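Local coordinates for uncharacterized protein (Bordetella bronchiseptica, PDB 4XG0), which probably acts as an ATP-dependent kinase of the DUF1537 family, phosphorylating acid sugars in a catabolic pathway, at residues A[132-137]-A[233-238]; A[159-164]-A[175-180]. All coordinates share one frame; numbering follows the deposited sequence.

Interaction 1. Residues A[132-137]-A[233-238]; sequences EDAIAV and RAVPVG
Arg233, Val137 and Ile135 bury the most surface where 132-137 runs beside 233-238. The arginine reaches across at the start of both strands. Its CG lies between the backbone N and the carbonyl carbon (chi1 73°), and a bend at chi3 then lays the guanidinium beside the turn that leads into strand 135-139. There Asp133 O sits at the edge of the guanidinium, close to its plane, and accepts a bond from Arg233 NE at 3.1 Å; NH2 adds a weak one to the same oxygen. Ile135 covers one face of the group, with its CD1 3.6 Å from Arg233 CZ and over the centre of the plane. An arginine suits this spot because its edge can donate to a carbonyl while its flat face rests on a hydrocarbon. No N-H points at the Asp133 carboxylate, whose charge may still favour the arginine: OD2 is 4.2 Å from Arg233 NE, well out of the guanidinium plane.

Beyond this end the two strands pair in parallel among the inner strands of the eight-stranded sheet of an alpha/beta domain, the predicted sugar-binding one. Ile135 N donates to Arg233 O (2.9 Å) and Val235 N to Ile135 O (2.8 Å), the latter nearly along the C=O axis. Val137 continues the ladder, its N bonded to Val235 O (3.0 Å) and its O to Val237 N (2.9 Å). Pro236 lacks an N-H, yet costs this pairing nothing, since only Val235 and Val237 of its strand donate here. Branched Ile135 and Val137 share one face of the sheet with Ala234 and Pro236; helices 196-205 and 217-230 pack on it. On the other face Ala136 CB lies 4.3 Å from Val237 CG2. Ala136, and Ala134 just before the strand, touch helix 119-130, where small side chains suit close packing.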
ATOM      1  N   GLU A 132      -0.349 -12.188 -22.510  1.00 62.06           N
ATOM      2  CA  GLU A 132       0.368 -11.727 -23.686  1.00 64.54           C
ATOM      3  C   GLU A 132       0.762 -10.264 -23.524  1.00 58.70           C
ATOM      4  O   GLU A 132       1.870  -9.866 -23.879  1.00 60.56           O
ATOM      5  CB  GLU A 132      -0.474 -11.940 -24.945  1.00 75.71           C
ATOM      6  CG  GLU A 132      -0.626 -13.410 -25.309  1.00 82.63           C
ATOM      7  CD  GLU A 132      -1.140 -13.632 -26.724  1.00 90.15           C
ATOM      8  OE1 GLU A 132      -1.307 -12.646 -27.474  1.00 90.24           O
ATOM      9  OE2 GLU A 132      -1.373 -14.806 -27.086  1.00 92.28           O
ATOM     10  N   ASP A 133      -0.139  -9.473 -22.955  1.00 55.45           N
ATOM     11  CA  ASP A 133       0.132  -8.064 -22.700  1.00 55.98           C
ATOM     12  C   ASP A 133       0.852  -7.839 -21.366  1.00 43.80           C
ATOM     13  O   ASP A 133       0.927  -6.712 -20.907  1.00 43.06           O
ATOM     14  CB  ASP A 133      -1.180  -7.267 -22.689  1.00 62.82           C
ATOM     15  CG  ASP A 133      -2.066  -7.598 -21.479  1.00 70.34           C
ATOM     16  OD1 ASP A 133      -1.824  -8.631 -20.810  1.00 68.27           O
ATOM     17  OD2 ASP A 133      -3.013  -6.825 -21.204  1.00 70.80           O
ATOM     18  N   ALA A 134       1.377  -8.889 -20.748  1.00 38.22           N
ATOM     19  CA  ALA A 134       1.988  -8.723 -19.423  1.00 34.72           C
ATOM     20  C   ALA A 134       3.288  -7.928 -19.524  1.00 33.70           C
ATOM     21  O   ALA A 134       4.019  -7.998 -20.536  1.00 34.99           O
ATOM     22  CB  ALA A 134       2.214 -10.069 -18.746  1.00 37.76           C
ATOM     23  N   ILE A 135       3.548  -7.113 -18.515  1.00 31.89           N
ATOM     24  CA  ILE A 135       4.821  -6.380 -18.443  1.00 34.48           C
ATOM     25  C   ILE A 135       5.526  -6.864 -17.189  1.00 32.33           C
ATOM     26  O   ILE A 135       4.941  -6.852 -16.092  1.00 29.74           O
ATOM     27  CB  ILE A 135       4.610  -4.853 -18.345  1.00 33.89           C
ATOM     28  CG1 ILE A 135       3.817  -4.336 -19.544  1.00 41.55           C
ATOM     29  CG2 ILE A 135       5.952  -4.127 -18.194  1.00 35.45           C
ATOM     30  CD1 ILE A 135       3.509  -2.861 -19.487  1.00 44.62           C
ATOM     31  N   ALA A 136       6.774  -7.301 -17.318  1.00 31.61           N
ATOM     32  CA  ALA A 136       7.546  -7.665 -16.129  1.00 31.14           C
ATOM     33  C   ALA A 136       8.261  -6.401 -15.735  1.00 30.75           C
ATOM     34  O   ALA A 136       9.061  -5.880 -16.518  1.00 29.03           O
ATOM     35  CB  ALA A 136       8.556  -8.785 -16.434  1.00 30.25           C
ATOM     36  N   VAL A 137       7.969  -5.916 -14.532  1.00 23.27           N
ATOM     37  CA  VAL A 137       8.522  -4.674 -14.021  1.00 22.36           C
ATOM     38  C   VAL A 137       9.519  -5.051 -12.951  1.00 20.11           C
ATOM     39  O   VAL A 137       9.157  -5.408 -11.825  1.00 22.15           O
ATOM     40  CB  VAL A 137       7.422  -3.771 -13.470  1.00 24.88           C
ATOM     41  CG1 VAL A 137       8.026  -2.412 -13.055  1.00 22.55           C
ATOM     42  CG2 VAL A 137       6.296  -3.621 -14.517  1.00 30.50           C
ATOM     43  N   ARG A 233      -2.093  -6.173 -15.742  1.00 33.29           N
ATOM     44  CA  ARG A 233      -1.031  -6.527 -16.683  1.00 34.89           C
ATOM     45  C   ARG A 233       0.370  -6.376 -16.091  1.00 31.81           C
ATOM     46  O   ARG A 233       1.323  -6.971 -16.600  1.00 38.05           O
ATOM     47  CB  ARG A 233      -1.153  -5.688 -17.966  1.00 42.02           C
ATOM     48  CG  ARG A 233      -0.748  -4.229 -17.808  1.00 42.19           C
ATOM     49  CD  ARG A 233      -0.962  -3.391 -19.083  1.00 42.79           C
ATOM     50  NE  ARG A 233      -0.207  -3.877 -20.236  1.00 56.71           N
ATOM     51  CZ  ARG A 233       0.366  -3.100 -21.159  1.00 53.18           C
ATOM     52  NH1 ARG A 233       0.288  -1.778 -21.080  1.00 56.56           N
ATOM     53  NH2 ARG A 233       1.029  -3.645 -22.169  1.00 52.31           N
ATOM     54  N   ALA A 234       0.498  -5.579 -15.035  1.00 31.48           N
ATOM     55  CA  ALA A 234       1.817  -5.269 -14.482  1.00 25.30           C
ATOM     56  C   ALA A 234       2.269  -6.317 -13.489  1.00 33.77           C
ATOM     57  O   ALA A 234       1.703  -6.425 -12.394  1.00 32.46           O
ATOM     58  CB  ALA A 234       1.806  -3.923 -13.824  1.00 24.10           C
ATOM     59  N   VAL A 235       3.333  -7.029 -13.848  1.00 32.52           N
ATOM     60  CA  VAL A 235       3.879  -8.088 -13.023  1.00 31.88           C
ATOM     61  C   VAL A 235       5.164  -7.637 -12.324  1.00 31.20           C
ATOM     62  O   VAL A 235       6.263  -7.735 -12.895  1.00 27.24           O
ATOM     63  CB  VAL A 235       4.224  -9.343 -13.846  1.00 28.07           C
ATOM     64  CG1 VAL A 235       4.804 -10.407 -12.926  1.00 30.21           C
ATOM     65  CG2 VAL A 235       2.990  -9.900 -14.607  1.00 31.53           C
ATOM     66  N   PRO A 236       5.045  -7.124 -11.103  1.00 28.08           N
ATOM     67  CA  PRO A 236       6.281  -6.786 -10.407  1.00 25.46           C
ATOM     68  C   PRO A 236       7.156  -8.000 -10.125  1.00 25.08           C
ATOM     69  O   PRO A 236       6.690  -9.070  -9.746  1.00 24.46           O
ATOM     70  CB  PRO A 236       5.799  -6.160  -9.115  1.00 22.21           C
ATOM     71  CG  PRO A 236       4.414  -6.649  -8.934  1.00 24.73           C
ATOM     72  CD  PRO A 236       3.851  -6.849 -10.277  1.00 23.83           C
ATOM     73  N   VAL A 237       8.450  -7.784 -10.303  1.00 21.48           N
ATOM     74  CA  VAL A 237       9.479  -8.773 -10.008  1.00 20.72           C
ATOM     75  C   VAL A 237      10.444  -8.094  -9.078  1.00 19.55           C
ATOM     76  O   VAL A 237      11.170  -7.165  -9.477  1.00 21.27           O
ATOM     77  CB  VAL A 237      10.235  -9.199 -11.247  1.00 21.86           C
ATOM     78  CG1 VAL A 237      11.300 -10.264 -10.903  1.00 25.13           C
ATOM     79  CG2 VAL A 237       9.286  -9.687 -12.341  1.00 23.50           C
ATOM     80  N   GLY A 238      10.453  -8.521  -7.823  1.00 21.37           N
ATOM     81  CA  GLY A 238      11.226  -7.806  -6.830  1.00 27.74           C
ATOM     82  C   GLY A 238      11.618  -8.684  -5.671  1.00 19.34           C
ATOM     83  O   GLY A 238      11.274  -9.862  -5.624  1.00 21.05           O
TER

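Interaction 2. Residues A[159-164]-A[175-180]; sequences RPVTET and TESHIP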
ATOM      1  N   ARG A 159      28.892  -0.791  -4.110  1.00 29.78           N
ATOM      2  CA  ARG A 159      29.500  -1.576  -5.220  1.00 33.82           C
ATOM      3  C   ARG A 159      28.466  -2.396  -6.002  1.00 32.02           C
ATOM      4  O   ARG A 159      27.509  -2.888  -5.438  1.00 27.15           O
ATOM      5  CB  ARG A 159      30.552  -2.562  -4.706  1.00 42.57           C
ATOM      6  CG  ARG A 159      31.415  -2.071  -3.572  1.00 50.00           C
ATOM      7  CD  ARG A 159      32.544  -3.062  -3.287  1.00 53.50           C
ATOM      8  NE  ARG A 159      32.057  -4.306  -2.689  1.00 55.10           N
ATOM      9  CZ  ARG A 159      32.242  -4.670  -1.419  1.00 64.26           C
ATOM     10  NH1 ARG A 159      31.751  -5.824  -0.973  1.00 65.10           N
ATOM     11  NH2 ARG A 159      32.921  -3.895  -0.580  1.00 66.96           N
ATOM     12  N   PRO A 160      28.668  -2.572  -7.313  1.00 28.88           N
ATOM     13  CA  PRO A 160      27.863  -3.529  -8.090  1.00 27.80           C
ATOM     14  C   PRO A 160      27.954  -4.925  -7.505  1.00 28.09           C
ATOM     15  O   PRO A 160      29.019  -5.266  -7.005  1.00 29.80           O
ATOM     16  CB  PRO A 160      28.579  -3.525  -9.456  1.00 29.13           C
ATOM     17  CG  PRO A 160      29.137  -2.158  -9.557  1.00 29.92           C
ATOM     18  CD  PRO A 160      29.605  -1.822  -8.160  1.00 30.43           C
ATOM     19  N   VAL A 161      26.896  -5.727  -7.601  1.00 27.68           N
ATOM     20  CA  VAL A 161      26.843  -6.988  -6.894  1.00 27.48           C
ATOM     21  C   VAL A 161      27.996  -7.901  -7.361  1.00 29.77           C
ATOM     22  O   VAL A 161      28.567  -8.606  -6.544  1.00 35.37           O
ATOM     23  CB  VAL A 161      25.477  -7.660  -7.054  1.00 26.49           C
ATOM     24  CG1 VAL A 161      25.191  -7.955  -8.530  1.00 29.60           C
ATOM     25  CG2 VAL A 161      25.390  -8.909  -6.207  1.00 29.25           C
ATOM     26  N   THR A 162      28.367  -7.836  -8.648  1.00 32.50           N
ATOM     27  CA  THR A 162      29.480  -8.639  -9.173  1.00 35.05           C
ATOM     28  C   THR A 162      30.851  -8.304  -8.556  1.00 41.45           C
ATOM     29  O   THR A 162      31.822  -9.003  -8.825  1.00 41.34           O
ATOM     30  CB  THR A 162      29.611  -8.551 -10.748  1.00 33.08           C
ATOM     31  OG1 THR A 162      29.492  -7.193 -11.186  1.00 38.95           O
ATOM     32  CG2 THR A 162      28.546  -9.396 -11.431  1.00 41.50           C
ATOM     33  N   GLU A 163      30.944  -7.245  -7.749  1.00 38.96           N
ATOM     34  CA  GLU A 163      32.172  -6.967  -6.986  1.00 41.55           C
ATOM     35  C   GLU A 163      32.127  -7.522  -5.549  1.00 47.08           C
ATOM     36  O   GLU A 163      33.039  -7.284  -4.759  1.00 49.04           O
ATOM     37  CB  GLU A 163      32.468  -5.467  -6.929  1.00 35.90           C
ATOM     38  CG  GLU A 163      32.869  -4.853  -8.266  1.00 41.12           C
ATOM     39  CD  GLU A 163      33.117  -3.364  -8.162  1.00 48.00           C
ATOM     40  OE1 GLU A 163      33.327  -2.877  -7.033  1.00 49.52           O
ATOM     41  OE2 GLU A 163      33.100  -2.675  -9.209  1.00 47.70           O
ATOM     42  N   THR A 164      31.073  -8.255  -5.219  1.00 40.09           N
ATOM     43  CA  THR A 164      30.881  -8.743  -3.859  1.00 44.06           C
ATOM     44  C   THR A 164      30.895 -10.266  -3.815  1.00 53.88           C
ATOM     45  O   THR A 164      30.990 -10.933  -4.844  1.00 50.28           O
ATOM     46  CB  THR A 164      29.535  -8.281  -3.280  1.00 48.30           C
ATOM     47  OG1 THR A 164      28.475  -9.009  -3.905  1.00 39.44           O
ATOM     48  CG2 THR A 164      29.337  -6.796  -3.506  1.00 40.09           C
ATOM     49  N   THR A 175      27.011 -13.345 -12.190  1.00 43.72           N
ATOM     50  CA  THR A 175      28.017 -12.971 -13.171  1.00 46.67           C
ATOM     51  C   THR A 175      27.641 -11.788 -14.065  1.00 45.41           C
ATOM     52  O   THR A 175      28.340 -11.500 -15.043  1.00 50.52           O
ATOM     53  CB  THR A 175      28.352 -14.173 -14.076  1.00 52.02           C
ATOM     54  OG1 THR A 175      27.149 -14.656 -14.686  1.00 55.01           O
ATOM     55  CG2 THR A 175      28.981 -15.286 -13.253  1.00 46.96           C
ATOM     56  N   GLU A 176      26.556 -11.098 -13.745  1.00 32.52           N
ATOM     57  CA  GLU A 176      26.201  -9.896 -14.473  1.00 31.66           C
ATOM     58  C   GLU A 176      25.294  -9.043 -13.591  1.00 29.23           C
ATOM     59  O   GLU A 176      24.220  -9.504 -13.178  1.00 29.60           O
ATOM     60  CB  GLU A 176      25.481 -10.265 -15.764  1.00 34.10           C
ATOM     61  CG  GLU A 176      24.980  -9.073 -16.531  1.00 31.67           C
ATOM     62  CD  GLU A 176      26.079  -8.112 -16.815  1.00 33.25           C
ATOM     63  OE1 GLU A 176      27.097  -8.548 -17.418  1.00 34.78           O
ATOM     64  OE2 GLU A 176      25.953  -6.955 -16.415  1.00 31.29           O
ATOM     65  N   SER A 177      25.743  -7.821 -13.305  1.00 28.77           N
ATOM     66  CA  SER A 177      25.116  -6.918 -12.326  1.00 26.89           C
ATOM     67  C   SER A 177      24.132  -5.980 -13.018  1.00 25.92           C
ATOM     68  O   SER A 177      23.269  -5.414 -12.389  1.00 26.26           O
ATOM     69  CB  SER A 177      26.197  -6.024 -11.693  1.00 35.97           C
ATOM     70  OG  SER A 177      27.238  -6.764 -11.072  1.00 44.35           O
ATOM     71  N   HIS A 178      24.315  -5.788 -14.329  1.00 27.11           N
ATOM     72  CA  HIS A 178      23.514  -4.822 -15.064  1.00 26.72           C
ATOM     73  C   HIS A 178      22.269  -5.532 -15.540  1.00 26.32           C
ATOM     74  O   HIS A 178      22.321  -6.342 -16.487  1.00 27.68           O
ATOM     75  CB  HIS A 178      24.329  -4.252 -16.255  1.00 28.52           C
ATOM     76  CG  HIS A 178      23.653  -3.095 -16.925  1.00 29.45           C
ATOM     77  ND1 HIS A 178      23.238  -3.133 -18.232  1.00 31.13           N
ATOM     78  CD2 HIS A 178      23.254  -1.899 -16.431  1.00 36.58           C
ATOM     79  CE1 HIS A 178      22.655  -1.982 -18.540  1.00 35.31           C
ATOM     80  NE2 HIS A 178      22.646  -1.220 -17.458  1.00 35.36           N
ATOM     81  N   ILE A 179      21.146  -5.292 -14.848  1.00 24.68           N
ATOM     82  CA  ILE A 179      19.999  -6.170 -15.019  1.00 26.14           C
ATOM     83  C   ILE A 179      19.474  -6.099 -16.458  1.00 25.65           C
ATOM     84  O   ILE A 179      19.099  -7.120 -17.026  1.00 26.57           O
ATOM     85  CB  ILE A 179      18.895  -5.903 -13.967  1.00 22.49           C
ATOM     86  CG1 ILE A 179      19.515  -5.953 -12.568  1.00 21.60           C
ATOM     87  CG2 ILE A 179      17.798  -6.930 -14.136  1.00 22.42           C
ATOM     88  CD1 ILE A 179      18.614  -5.441 -11.448  1.00 27.76           C
ATOM     89  N   PRO A 180      19.506  -4.907 -17.082  1.00 26.10           N
ATOM     90  CA  PRO A 180      19.043  -4.800 -18.477  1.00 27.72           C
ATOM     91  C   PRO A 180      19.855  -5.672 -19.449  1.00 29.75           C
ATOM     92  O   PRO A 180      19.313  -6.204 -20.412  1.00 31.17           O
ATOM     93  CB  PRO A 180      19.181  -3.307 -18.778  1.00 29.62           C
ATOM     94  CG  PRO A 180      19.120  -2.638 -17.429  1.00 31.93           C
ATOM     95  CD  PRO A 180      19.777  -3.587 -16.484  1.00 25.94           C
TER
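Ser177 points its side chain into the short 3-10 turn at 161-163. Its CB packs against Val161, 3.8 Å from CG1, the methyl branch that chi1 of 61° sets between the valine's backbone N and carbonyl carbon. At the tip, OG probably accepts the backbone N-H of Thr162, with 2.9 Å between Thr162 N and Ser177 OG and an angle of 150° at the hydrogen, though its place is less sure because it is modelled too near the Thr162 hydroxyl. Carbons also meet Ser177 OG: Val161 CG1 at 3.5 Å and Pro160 CB at 3.9 Å. Thr162 CG2 adds a separate touch, 3.5 Å from Glu176 N.

Serine suits a site where a short side chain must bring an oxygen up to a backbone amide among carbons. Within its own loop, Glu176 OE2 accepts from His178 N (2.9 Å), just before helix 179-183. The contact joins the end of a small antiparallel sheet to the loop leading into that helix, and Val161 and Ser177 both form backbone bonds with Leu154 of strand 153-156. Between the two segments themselves, the chemistry implies a slight direct link: one probable hydrogen bond and a few van der Waals touches.

After strands 28-32, 52-54, 73-77 and 106-110, and helix 119-130, the chain lays down strand 135-139 in the large parallel sheet, then leaves it for the small antiparallel sheet formed by 147-150, 153-156 and 159-160. Interaction 2 closes a short loop just after this excursion, with ten residues between its segments, and the chain returns through helix 179-183 to strands 186-188 and 209-212. Only after helix 217-230 does strand 234-238 complete interaction 1, so interaction 2 is nested inside that much longer loop. The two contacts do not touch: their centres are 22 Å apart. One joins inner strands; the other joins the end of the small sheet to the loop before helix 179-183.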